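Local coordinates for metallo-beta-lactamase FIM-1 (Pseudomonas aeruginosa, PDB 6V3Q), which probably hydrolyses the amide bond of beta-lactam antibiotics with the help of zinc, giving substituted beta-amino acids and so antibiotic resistance, at residues Thr80-Asp85 with Asn113-Ala118; Ala103-Arg108 with His145-Ile150; Pro141-Thr146 with Asp179-His184; Ala191-Phe196 with Ala210-Phe215. All blocks are in the same frame, centred on the assembly; numbering follows the deposited sequence.

Contact 1 (Thr80-Asp85 with Asn113-Ala118); sequences THAHDD and NGLTPA. With ZN (zinc ion), chain C.
The imidazole of H83 has the amide nitrogen of N113 at its edge, near the ring plane, with CD2 lying 4.4 Å from ND2. Farther round the same ring, ND1 binds zinc at 2.1 Å, while NE2 is hydrogen-bonded to D179. H81 reaches the metal through NE2 at 2.2 Å, and H83 ND1 lies at the edge of the H81 ring, in its plane. H145 supplies the third protein nitrogen, its ring meeting that of H81 edge-to-face.

N113 bonds to the backbone between the two ligands: ND2 donates to A82 O at 3.0 Å, a weak bond because the N-H points well off the oxygen (129°). L115 covers the backbone next to it. Its CG stands beside its own backbone N (chi1 -60°), which turns the two methyls onto the turn: CD1 comes to 3.5 Å from A82 C, and CD2 packs 3.7 Å from D84 CA.

H81, H83 and D85 make up the HxHxD signature of metallo-beta-lactamases; here D85 OD1 stays 4.1 Å from the zinc, too far to be a ligand. The 113-118 loop thus meets the metal-binding turn mainly by van der Waals packing, with one bent, weak hydrogen bond from the N113 amide on the carbonyl between the two histidines, so little of the contact depends on polar bonding.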
loop_
_atom_site.group_PDB
_atom_site.type_symbol
_atom_site.label_atom_id
_atom_site.label_comp_id
_atom_site.label_asym_id
_atom_site.label_seq_id
_atom_site.Cartn_x
_atom_site.Cartn_y
_atom_site.Cartn_z
ATOM N N THR A 80 -6.244 8.444 -19.522
ATOM C CA THR A 80 -5.642 9.747 -19.275
ATOM C C THR A 80 -4.132 9.780 -19.497
ATOM O O THR A 80 -3.592 10.858 -19.768
ATOM C CB THR A 80 -5.973 10.217 -17.854
ATOM O OG1 THR A 80 -5.515 9.249 -16.903
ATOM C CG2 THR A 80 -7.478 10.396 -17.703
ATOM N N HIS A 81 -3.439 8.646 -19.397
ATOM C CA HIS A 81 -2.041 8.561 -19.815
ATOM C C HIS A 81 -1.639 7.093 -19.867
ATOM O O HIS A 81 -2.400 6.206 -19.472
ATOM C CB HIS A 81 -1.105 9.364 -18.902
ATOM C CG HIS A 81 -0.971 8.812 -17.519
ATOM N ND1 HIS A 81 -1.965 8.923 -16.570
ATOM C CD2 HIS A 81 0.056 8.171 -16.914
ATOM C CE1 HIS A 81 -1.561 8.362 -15.444
ATOM N NE2 HIS A 81 -0.338 7.897 -15.626
ATOM N N ALA A 82 -0.428 6.853 -20.366
ATOM C CA ALA A 82 0.029 5.501 -20.685
ATOM C C ALA A 82 0.891 4.942 -19.553
ATOM O O ALA A 82 2.094 4.716 -19.686
ATOM C CB ALA A 82 0.776 5.500 -22.013
ATOM N N HIS A 83 0.236 4.721 -18.419
ATOM C CA HIS A 83 0.765 3.927 -17.320
ATOM C C HIS A 83 -0.224 2.809 -17.020
ATOM O O HIS A 83 -1.375 2.839 -17.462
ATOM C CB HIS A 83 1.026 4.787 -16.077
ATOM C CG HIS A 83 2.336 5.511 -16.113
ATOM N ND1 HIS A 83 2.689 6.462 -15.182
ATOM C CD2 HIS A 83 3.383 5.415 -16.967
ATOM C CE1 HIS A 83 3.894 6.925 -15.461
ATOM N NE2 HIS A 83 4.338 6.306 -16.541
ATOM N N ASP A 84 0.229 1.804 -16.266
ATOM C CA ASP A 84 -0.576 0.597 -16.103
ATOM C C ASP A 84 -1.769 0.772 -15.169
ATOM O O ASP A 84 -2.653 -0.091 -15.164
ATOM C CB ASP A 84 0.284 -0.574 -15.614
ATOM C CG ASP A 84 1.244 -0.182 -14.513
ATOM O OD1 ASP A 84 0.786 0.322 -13.465
ATOM O OD2 ASP A 84 2.462 -0.394 -14.692
ATOM N N ASP A 85 -1.837 1.848 -14.387
ATOM C CA ASP A 85 -3.054 2.081 -13.620
ATOM C C ASP A 85 -4.143 2.744 -14.450
ATOM O O ASP A 85 -5.294 2.802 -14.001
ATOM C CB ASP A 85 -2.761 2.923 -12.375
ATOM C CG ASP A 85 -2.019 4.202 -12.692
ATOM O OD1 ASP A 85 -1.239 4.221 -13.666
ATOM O OD2 ASP A 85 -2.214 5.191 -11.954
ATOM N N ASN A 113 5.928 0.812 -22.670
ATOM C CA ASN A 113 5.562 0.613 -21.275
ATOM C C ASN A 113 4.844 -0.708 -21.037
ATOM O O ASN A 113 4.246 -0.887 -19.971
ATOM C CB ASN A 113 4.693 1.774 -20.788
ATOM C CG ASN A 113 5.443 3.091 -20.767
ATOM O OD1 ASN A 113 6.662 3.120 -20.600
ATOM N ND2 ASN A 113 4.717 4.190 -20.935
ATOM N N GLY A 114 4.887 -1.628 -21.996
ATOM C CA GLY A 114 4.244 -2.922 -21.820
ATOM C C GLY A 114 2.736 -2.840 -21.748
ATOM O O GLY A 114 2.111 -3.606 -21.005
ATOM N N LEU A 115 2.134 -1.927 -22.507
ATOM C CA LEU A 115 0.700 -1.692 -22.467
ATOM C C LEU A 115 0.106 -1.833 -23.861
ATOM O O LEU A 115 0.780 -1.606 -24.869
ATOM C CB LEU A 115 0.388 -0.300 -21.904
ATOM C CG LEU A 115 0.880 -0.010 -20.485
ATOM C CD1 LEU A 115 0.767 1.473 -20.171
ATOM C CD2 LEU A 115 0.112 -0.836 -19.468
ATOM N N THR A 116 -1.160 -2.220 -23.904
ATOM C CA THR A 116 -1.887 -2.270 -25.166
ATOM C C THR A 116 -2.364 -0.869 -25.528
ATOM O O THR A 116 -2.983 -0.199 -24.695
ATOM C CB THR A 116 -3.080 -3.217 -25.072
ATOM O OG1 THR A 116 -2.624 -4.540 -24.764
ATOM C CG2 THR A 116 -3.848 -3.242 -26.388
ATOM N N PRO A 117 -2.090 -0.390 -26.738
ATOM C CA PRO A 117 -2.527 0.957 -27.111
ATOM C C PRO A 117 -4.032 1.019 -27.321
ATOM O O PRO A 117 -4.707 0.008 -27.523
ATOM C CB PRO A 117 -1.776 1.222 -28.420
ATOM C CG PRO A 117 -1.567 -0.142 -28.998
ATOM C CD PRO A 117 -1.337 -1.049 -27.820
ATOM N N ALA A 118 -4.555 2.240 -27.261
ATOM C CA ALA A 118 -5.940 2.460 -27.635
ATOM C C ALA A 118 -6.086 2.396 -29.152
ATOM O O ALA A 118 -5.115 2.517 -29.903
ATOM C CB ALA A 118 -6.440 3.805 -27.107
HETATM ZN ZN ZN C . 1.197 7.524 -14.074
#

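Contact 2 (Ala103-Arg108 with His145-Ile150); sequences AADSNR and HTRDNI. With ZN (zinc ion), chain C.
D105 turns its carboxylate off the helix, with CG opposite the backbone N (chi1 -160°), and R147 folds back to meet it through a bend at chi3 (-43°). The side chains cross at roughly a right angle, and R147 NH1 comes in between the two carboxylate oxygens, 2.7 Å from D105 OD2 and 2.8 Å from D105 OD1, which lies at the guanidinium edge, in its plane. The salt bridge's hydrogen bond goes to OD2 and is weak, the N-H being poorly aimed. The carboxylate and guanidinium planes are 30° apart. OD1 also takes R108 NH2, one helical turn on, which donates at 2.9 Å from above the carboxylate plane. Two arginines thus share one aspartate, which probably compensates for the 4.2 Å between R108 NH2 and R147 NH1.

Deeper in, D148 turns OD2 to S106. The modelled 2.4 Å between S106 OG and D148 OD2 is very short, so its exact length is doubtful. OD2 also takes a bond from A82 N, and T146 OG1 donates to D148 OD1 at 2.8 Å, above the carboxylate plane. D148 packs on H81 as well, making it a second-shell residue behind that zinc ligand. Beside these polar groups, A103 CB meets I150 CG2 at 4.1 Å.

Helix 104-108 follows strand 99-102 of the seven-stranded sheet, whereas 145-150 leads into strand 151-154 of the five-stranded one. The contact therefore bridges the two halves of the fold, and I150 continues the bridge through backbone bonding to T80, just past strand 74-78.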
loop_
_atom_site.group_PDB
_atom_site.type_symbol
_atom_site.label_atom_id
_atom_site.label_comp_id
_atom_site.label_asym_id
_atom_site.label_seq_id
_atom_site.Cartn_x
_atom_site.Cartn_y
_atom_site.Cartn_z
ATOM N N ALA A 103 -4.776 9.877 -26.063
ATOM C CA ALA A 103 -3.944 10.873 -26.721
ATOM C C ALA A 103 -2.959 10.187 -27.656
ATOM O O ALA A 103 -2.510 9.068 -27.391
ATOM C CB ALA A 103 -3.193 11.708 -25.684
ATOM N N ALA A 104 -2.645 10.853 -28.773
ATOM C CA ALA A 104 -1.730 10.264 -29.748
ATOM C C ALA A 104 -0.409 9.887 -29.096
ATOM O O ALA A 104 0.154 8.822 -29.376
ATOM C CB ALA A 104 -1.501 11.231 -30.911
ATOM N N ASP A 105 0.080 10.736 -28.192
ATOM C CA ASP A 105 1.316 10.438 -27.481
ATOM C C ASP A 105 1.157 9.231 -26.565
ATOM O O ASP A 105 2.098 8.447 -26.397
ATOM C CB ASP A 105 1.762 11.658 -26.680
ATOM C CG ASP A 105 3.227 11.603 -26.318
ATOM O OD1 ASP A 105 3.958 10.799 -26.937
ATOM O OD2 ASP A 105 3.648 12.361 -25.422
ATOM N N SER A 106 -0.023 9.061 -25.963
ATOM C CA SER A 106 -0.243 7.912 -25.089
ATOM C C SER A 106 -0.239 6.611 -25.879
ATOM O O SER A 106 0.234 5.579 -25.390
ATOM C CB SER A 106 -1.557 8.074 -24.328
ATOM O OG SER A 106 -1.500 9.165 -23.427
ATOM N N ASN A 107 -0.761 6.642 -27.107
ATOM C CA ASN A 107 -0.789 5.440 -27.930
ATOM C C ASN A 107 0.591 5.094 -28.474
ATOM O O ASN A 107 0.878 3.917 -28.723
ATOM C CB ASN A 107 -1.782 5.612 -29.078
ATOM C CG ASN A 107 -3.215 5.455 -28.627
ATOM O OD1 ASN A 107 -3.485 4.810 -27.616
ATOM N ND2 ASN A 107 -4.146 6.041 -29.374
ATOM N N ARG A 108 1.454 6.094 -28.659
ATOM C CA ARG A 108 2.783 5.835 -29.199
ATOM C C ARG A 108 3.705 5.200 -28.164
ATOM O O ARG A 108 4.521 4.336 -28.503
ATOM C CB ARG A 108 3.393 7.132 -29.728
ATOM C CG ARG A 108 2.717 7.683 -30.975
ATOM C CD ARG A 108 3.519 8.841 -31.529
ATOM N NE ARG A 108 3.732 9.870 -30.517
ATOM C CZ ARG A 108 4.705 10.774 -30.560
ATOM N NH1 ARG A 108 5.569 10.782 -31.566
ATOM N NH2 ARG A 108 4.820 11.670 -29.589
ATOM N N HIS A 145 2.468 15.234 -14.962
ATOM C CA HIS A 145 2.878 13.958 -14.383
ATOM C C HIS A 145 3.586 13.097 -15.420
ATOM O O HIS A 145 4.592 12.441 -15.116
ATOM C CB HIS A 145 1.665 13.230 -13.804
ATOM C CG HIS A 145 1.897 11.772 -13.553
ATOM N ND1 HIS A 145 2.618 11.307 -12.474
ATOM C CD2 HIS A 145 1.511 10.678 -14.248
ATOM C CE1 HIS A 145 2.661 9.986 -12.513
ATOM N NE2 HIS A 145 1.996 9.580 -13.579
ATOM N N THR A 146 3.075 13.087 -16.650
ATOM C CA THR A 146 3.771 12.538 -17.801
ATOM C C THR A 146 3.651 13.537 -18.944
ATOM O O THR A 146 2.928 14.533 -18.855
ATOM C CB THR A 146 3.208 11.174 -18.221
ATOM O OG1 THR A 146 1.824 11.309 -18.555
ATOM C CG2 THR A 146 3.361 10.152 -17.100
ATOM N N ARG A 147 4.372 13.262 -20.032
ATOM C CA ARG A 147 4.302 14.135 -21.200
ATOM C C ARG A 147 2.931 14.079 -21.858
ATOM O O ARG A 147 2.515 15.041 -22.514
ATOM C CB ARG A 147 5.384 13.747 -22.213
ATOM C CG ARG A 147 5.812 14.877 -23.134
ATOM C CD ARG A 147 6.445 14.377 -24.431
ATOM N NE ARG A 147 7.387 13.279 -24.232
ATOM C CZ ARG A 147 7.275 12.086 -24.811
ATOM N NH1 ARG A 147 6.267 11.841 -25.637
ATOM N NH2 ARG A 147 8.176 11.142 -24.576
ATOM N N ASP A 148 2.206 12.978 -21.679
ATOM C CA ASP A 148 1.003 12.703 -22.450
ATOM C C ASP A 148 -0.286 12.812 -21.650
ATOM O O ASP A 148 -1.356 12.541 -22.204
ATOM C CB ASP A 148 1.086 11.302 -23.060
ATOM C CG ASP A 148 1.252 10.223 -22.008
ATOM O OD1 ASP A 148 2.171 10.346 -21.175
ATOM O OD2 ASP A 148 0.456 9.263 -22.000
ATOM N N ASN A 149 -0.226 13.194 -20.376
ATOM C CA ASN A 149 -1.418 13.146 -19.537
ATOM C C ASN A 149 -2.483 14.118 -20.033
ATOM O O ASN A 149 -2.183 15.241 -20.449
ATOM C CB ASN A 149 -1.081 13.438 -18.069
ATOM C CG ASN A 149 -0.299 14.734 -17.868
ATOM O OD1 ASN A 149 0.344 14.912 -16.833
ATOM N ND2 ASN A 149 -0.357 15.640 -18.838
ATOM N N ILE A 150 -3.735 13.667 -19.994
ATOM C CA ILE A 150 -4.895 14.485 -20.310
ATOM C C ILE A 150 -5.884 14.355 -19.156
ATOM O O ILE A 150 -5.765 13.473 -18.306
ATOM C CB ILE A 150 -5.558 14.079 -21.644
ATOM C CG1 ILE A 150 -6.038 12.628 -21.573
ATOM C CG2 ILE A 150 -4.588 14.261 -22.807
ATOM C CD1 ILE A 150 -6.785 12.172 -22.801
HETATM ZN ZN ZN C . 1.197 7.524 -14.074
#

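Contact 3 (Pro141-Thr146 with Asp179-His184); sequences PGPGHT and DADLAH. With ZN (zinc ion), chain C.
D179 begins beside T146: its CB lies 4.2 Å from T146 CG2, the side chains pointing the same way, and its carbonyl O receives a CA-H contact from T146 CA. Its carboxylate turns elsewhere, OD2 bonding to H83. A180 presses against the backbone, with its CA 3.2 Å from H145 O in a second CA-H...O contact and its CB 3.4 Å from G144 O. That G144 oxygen accepts from D181 N at 2.9 Å.

D181 then runs alongside P143, CB to CB 3.7 Å, while its OD1 accepts from H184 N at 3.1 Å, an Asx motif just ahead of helix 185-195. H184 closes the walk. With CG opposite its backbone N (chi1 -169°), the ring sends ND1 to P143 O at 2.7 Å, on a lone pair and within both planes. CE1 packs close by the backbone at G142, 3.7 Å from its CA.

Two loops are thus laced together by bonds to consecutive carbonyls, P143 and G144, immediately before the zinc ligand H145. Metal-bearing loops gathered at one rim of the two sheets are characteristic of the metallo-beta-lactamase fold.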
loop_
_atom_site.group_PDB
_atom_site.type_symbol
_atom_site.label_atom_id
_atom_site.label_comp_id
_atom_site.label_asym_id
_atom_site.label_seq_id
_atom_site.Cartn_x
_atom_site.Cartn_y
_atom_site.Cartn_z
ATOM N N PRO A 141 -3.948 19.514 -21.181
ATOM C CA PRO A 141 -3.318 20.667 -20.529
ATOM C C PRO A 141 -1.814 20.779 -20.726
ATOM O O PRO A 141 -1.222 21.744 -20.232
ATOM C CB PRO A 141 -3.644 20.411 -19.054
ATOM C CG PRO A 141 -3.594 18.924 -18.940
ATOM C CD PRO A 141 -4.057 18.362 -20.269
ATOM N N GLY A 142 -1.187 19.829 -21.413
ATOM C CA GLY A 142 0.243 19.846 -21.586
ATOM C C GLY A 142 0.940 18.916 -20.616
ATOM O O GLY A 142 0.313 18.306 -19.745
ATOM N N PRO A 143 2.260 18.795 -20.747
ATOM C CA PRO A 143 3.002 17.848 -19.908
ATOM C C PRO A 143 2.905 18.201 -18.430
ATOM O O PRO A 143 2.829 19.371 -18.048
ATOM C CB PRO A 143 4.442 17.973 -20.420
ATOM C CG PRO A 143 4.315 18.557 -21.797
ATOM C CD PRO A 143 3.124 19.462 -21.732
ATOM N N GLY A 144 2.902 17.163 -17.597
ATOM C CA GLY A 144 2.865 17.316 -16.155
ATOM C C GLY A 144 3.382 16.076 -15.458
ATOM O O GLY A 144 4.597 15.875 -15.367
ATOM N N HIS A 145 2.468 15.234 -14.962
ATOM C CA HIS A 145 2.878 13.958 -14.383
ATOM C C HIS A 145 3.586 13.097 -15.420
ATOM O O HIS A 145 4.592 12.441 -15.116
ATOM C CB HIS A 145 1.665 13.230 -13.804
ATOM C CG HIS A 145 1.897 11.772 -13.553
ATOM N ND1 HIS A 145 2.618 11.307 -12.474
ATOM C CD2 HIS A 145 1.511 10.678 -14.248
ATOM C CE1 HIS A 145 2.661 9.986 -12.513
ATOM N NE2 HIS A 145 1.996 9.580 -13.579
ATOM N N THR A 146 3.075 13.087 -16.650
ATOM C CA THR A 146 3.771 12.538 -17.801
ATOM C C THR A 146 3.651 13.537 -18.944
ATOM O O THR A 146 2.928 14.533 -18.855
ATOM C CB THR A 146 3.208 11.174 -18.221
ATOM O OG1 THR A 146 1.824 11.309 -18.555
ATOM C CG2 THR A 146 3.361 10.152 -17.100
ATOM N N ASP A 179 8.913 10.162 -15.054
ATOM C CA ASP A 179 8.502 10.576 -16.389
ATOM C C ASP A 179 7.894 11.974 -16.416
ATOM O O ASP A 179 7.261 12.344 -17.410
ATOM C CB ASP A 179 7.505 9.567 -16.964
ATOM C CG ASP A 179 7.931 8.128 -16.732
ATOM O OD1 ASP A 179 9.133 7.823 -16.879
ATOM O OD2 ASP A 179 7.060 7.297 -16.394
ATOM N N ALA A 180 8.082 12.759 -15.362
ATOM C CA ALA A 180 7.369 14.017 -15.206
ATOM C C ALA A 180 8.089 15.170 -15.899
ATOM O O ALA A 180 9.279 15.101 -16.215
ATOM C CB ALA A 180 7.182 14.345 -13.725
ATOM N N ASP A 181 7.332 16.240 -16.136
ATOM C CA ASP A 181 7.846 17.517 -16.624
ATOM C C ASP A 181 7.677 18.509 -15.475
ATOM O O ASP A 181 6.627 19.139 -15.324
ATOM C CB ASP A 181 7.111 17.968 -17.892
ATOM C CG ASP A 181 7.779 19.153 -18.577
ATOM O OD1 ASP A 181 8.294 20.051 -17.876
ATOM O OD2 ASP A 181 7.791 19.185 -19.827
ATOM N N LEU A 182 8.725 18.636 -14.657
ATOM C CA LEU A 182 8.647 19.480 -13.468
ATOM C C LEU A 182 8.478 20.947 -13.829
ATOM O O LEU A 182 7.814 21.694 -13.098
ATOM C CB LEU A 182 9.896 19.289 -12.608
ATOM C CG LEU A 182 10.116 17.903 -12.002
ATOM C CD1 LEU A 182 11.366 17.897 -11.135
ATOM C CD2 LEU A 182 8.900 17.471 -11.203
ATOM N N ALA A 183 9.062 21.374 -14.950
ATOM C CA ALA A 183 8.984 22.777 -15.342
ATOM C C ALA A 183 7.561 23.178 -15.717
ATOM O O ALA A 183 7.134 24.305 -15.438
ATOM C CB ALA A 183 9.938 23.045 -16.505
ATOM N N HIS A 184 6.812 22.276 -16.350
ATOM C CA HIS A 184 5.504 22.607 -16.902
ATOM C C HIS A 184 4.338 22.110 -16.054
ATOM O O HIS A 184 3.193 22.479 -16.334
ATOM C CB HIS A 184 5.379 22.042 -18.326
ATOM C CG HIS A 184 4.192 22.551 -19.083
ATOM N ND1 HIS A 184 3.053 21.799 -19.276
ATOM C CD2 HIS A 184 3.965 23.739 -19.692
ATOM C CE1 HIS A 184 2.176 22.500 -19.973
ATOM N NE2 HIS A 184 2.705 23.681 -20.238
HETATM ZN ZN ZN C . 1.197 7.524 -14.074
#

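Contact 4 (Ala191-Phe196 with Ala210-Phe215); sequences AVAQRF and AGRELF
The CB of F215 points to helix 185-195, and beyond it CG and CD1 lie under A193 CB, CD1 at 3.6 Å, the methyl standing over the ring face in a CH-pi contact. CE1 lies 3.9 Å from A193 CA, and at the far end CE2 and CZ both reach V192 CG1 at 4.0 Å, the two side chains at about a right angle. CE1 also meets R212: it sits 3.6 Å from the guanidinium plane, under one face, while R212 NH1 lies in the plane of the phenyl ring at its edge.

Helix 185-195 connects the parallel strands 159-161 and 201-203 in a beta-alpha-beta crossover of the alpha-beta/beta-alpha fold, and helix 213-226 follows as the last element. V192 and F196 face inward on V151 and V160 of the five-stranded sheet, so V192 is caught between that sheet and F215, while A193 meets the ring from the helix surface.

R212 works at the C-terminal end of the first helix. A bend at chi3 (66°) sets one face of its guanidinium against the CE1 edge of F215 and lets two nitrogens fork onto separate carbonyls. NH2 donates to A193 O at 2.9 Å with the oxygen close to the guanidinium plane, and NH1 to F196 O, also at 2.9 Å, from within the carbonyl plane. NH1 has a second acceptor in A199 O.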
loop_
_atom_site.group_PDB
_atom_site.type_symbol
_atom_site.label_atom_id
_atom_site.label_comp_id
_atom_site.label_asym_id
_atom_site.label_seq_id
_atom_site.Cartn_x
_atom_site.Cartn_y
_atom_site.Cartn_z
ATOM N N ALA A 191 -3.941 25.324 -15.997
ATOM C CA ALA A 191 -4.736 25.316 -17.220
ATOM C C ALA A 191 -6.027 24.530 -17.030
ATOM O O ALA A 191 -7.069 24.894 -17.588
ATOM C CB ALA A 191 -3.920 24.739 -18.377
ATOM N N VAL A 192 -5.977 23.446 -16.251
ATOM C CA VAL A 192 -7.185 22.683 -15.962
ATOM C C VAL A 192 -8.126 23.501 -15.090
ATOM O O VAL A 192 -9.335 23.565 -15.342
ATOM C CB VAL A 192 -6.825 21.342 -15.297
ATOM C CG1 VAL A 192 -8.085 20.580 -14.902
ATOM C CG2 VAL A 192 -5.947 20.506 -16.217
ATOM N N ALA A 193 -7.584 24.139 -14.048
ATOM C CA ALA A 193 -8.407 24.943 -13.152
ATOM C C ALA A 193 -9.085 26.089 -13.889
ATOM O O ALA A 193 -10.201 26.483 -13.535
ATOM C CB ALA A 193 -7.557 25.485 -12.003
ATOM N N GLN A 194 -8.430 26.628 -14.916
ATOM C CA GLN A 194 -9.010 27.733 -15.666
ATOM C C GLN A 194 -10.005 27.247 -16.713
ATOM O O GLN A 194 -10.978 27.950 -17.012
ATOM C CB GLN A 194 -7.902 28.557 -16.323
ATOM C CG GLN A 194 -8.373 29.893 -16.870
ATOM C CD GLN A 194 -7.224 30.752 -17.359
ATOM O OE1 GLN A 194 -6.079 30.569 -16.947
ATOM N NE2 GLN A 194 -7.523 31.694 -18.246
ATOM N N ARG A 195 -9.782 26.057 -17.279
ATOM C CA ARG A 195 -10.729 25.516 -18.250
ATOM C C ARG A 195 -12.041 25.117 -17.583
ATOM O O ARG A 195 -13.123 25.359 -18.132
ATOM C CB ARG A 195 -10.107 24.324 -18.978
ATOM C CG ARG A 195 -11.045 23.623 -19.948
ATOM C CD ARG A 195 -11.590 24.580 -21.001
ATOM N NE ARG A 195 -12.413 23.887 -21.987
ATOM C CZ ARG A 195 -13.689 23.568 -21.800
ATOM N NH1 ARG A 195 -14.297 23.872 -20.657
ATOM N NH2 ARG A 195 -14.361 22.940 -22.755
ATOM N N PHE A 196 -11.966 24.503 -16.405
ATOM C CA PHE A 196 -13.150 24.132 -15.635
ATOM C C PHE A 196 -13.202 24.972 -14.362
ATOM O O PHE A 196 -13.076 24.466 -13.243
ATOM C CB PHE A 196 -13.140 22.637 -15.320
ATOM C CG PHE A 196 -12.891 21.762 -16.515
ATOM C CD1 PHE A 196 -13.847 21.630 -17.510
ATOM C CD2 PHE A 196 -11.703 21.061 -16.637
ATOM C CE1 PHE A 196 -13.619 20.821 -18.611
ATOM C CE2 PHE A 196 -11.467 20.249 -17.734
ATOM C CZ PHE A 196 -12.426 20.129 -18.722
ATOM N N ALA A 210 -12.134 15.405 -3.690
ATOM C CA ALA A 210 -12.117 16.594 -2.843
ATOM C C ALA A 210 -12.491 17.792 -3.709
ATOM O O ALA A 210 -13.077 17.647 -4.787
ATOM C CB ALA A 210 -10.753 16.749 -2.155
ATOM N N GLY A 211 -12.152 18.994 -3.242
ATOM C CA GLY A 211 -12.501 20.218 -3.913
ATOM C C GLY A 211 -11.341 20.836 -4.666
ATOM O O GLY A 211 -10.331 20.185 -4.966
ATOM N N ARG A 212 -11.487 22.129 -4.974
ATOM C CA ARG A 212 -10.491 22.842 -5.764
ATOM C C ARG A 212 -9.191 23.086 -5.007
ATOM O O ARG A 212 -8.225 23.560 -5.615
ATOM C CB ARG A 212 -11.066 24.175 -6.253
ATOM C CG ARG A 212 -12.282 24.028 -7.154
ATOM C CD ARG A 212 -12.745 25.365 -7.712
ATOM N NE ARG A 212 -11.773 25.959 -8.629
ATOM C CZ ARG A 212 -11.647 25.619 -9.909
ATOM N NH1 ARG A 212 -12.423 24.678 -10.433
ATOM N NH2 ARG A 212 -10.740 26.217 -10.669
ATOM N N GLU A 213 -9.136 22.782 -3.708
ATOM C CA GLU A 213 -7.876 22.885 -2.978
ATOM C C GLU A 213 -6.840 21.902 -3.501
ATOM O O GLU A 213 -5.640 22.117 -3.300
ATOM C CB GLU A 213 -8.100 22.658 -1.481
ATOM C CG GLU A 213 -8.535 21.250 -1.106
ATOM C CD GLU A 213 -10.011 21.007 -1.349
ATOM O OE1 GLU A 213 -10.717 21.954 -1.755
ATOM O OE2 GLU A 213 -10.469 19.866 -1.132
ATOM N N LEU A 214 -7.277 20.825 -4.162
ATOM C CA LEU A 214 -6.341 19.925 -4.826
ATOM C C LEU A 214 -5.553 20.641 -5.914
ATOM O O LEU A 214 -4.396 20.290 -6.173
ATOM C CB LEU A 214 -7.089 18.727 -5.417
ATOM C CG LEU A 214 -7.637 17.699 -4.423
ATOM C CD1 LEU A 214 -8.047 16.422 -5.139
ATOM C CD2 LEU A 214 -6.612 17.409 -3.344
ATOM N N PHE A 215 -6.162 21.635 -6.564
ATOM C CA PHE A 215 -5.428 22.455 -7.522
ATOM C C PHE A 215 -4.328 23.248 -6.827
ATOM O O PHE A 215 -3.178 23.271 -7.281
ATOM C CB PHE A 215 -6.388 23.397 -8.250
ATOM C CG PHE A 215 -7.273 22.711 -9.251
ATOM C CD1 PHE A 215 -8.586 23.117 -9.431
ATOM C CD2 PHE A 215 -6.790 21.665 -10.021
ATOM C CE1 PHE A 215 -9.402 22.488 -10.352
ATOM C CE2 PHE A 215 -7.605 21.031 -10.949
ATOM C CZ PHE A 215 -8.911 21.445 -11.110
#

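Following the chain, 80-85 comes first, after strand 74-78. Before contact 1 closes at 113-118, contact 2 has opened at 103-108, and it closes only at 145-150, so the two loops cross. Contact 3 starts at 141-146, sharing H145 and T146 with contact 2, and closes at 179-184. Contact 4 follows in series, closing the excursion through strand 201-203 by joining the end of helix 185-195 to the start of helix 213-226. Contacts 1, 2 and 3 share the one zinc: H81 and H83 from the seven-stranded half, H145 from the five-stranded. Contact 4 lies about 25 Å from contact 1, centre to centre, on the opposite side of the chain's centre, and touches contact 3 through P141 and V192.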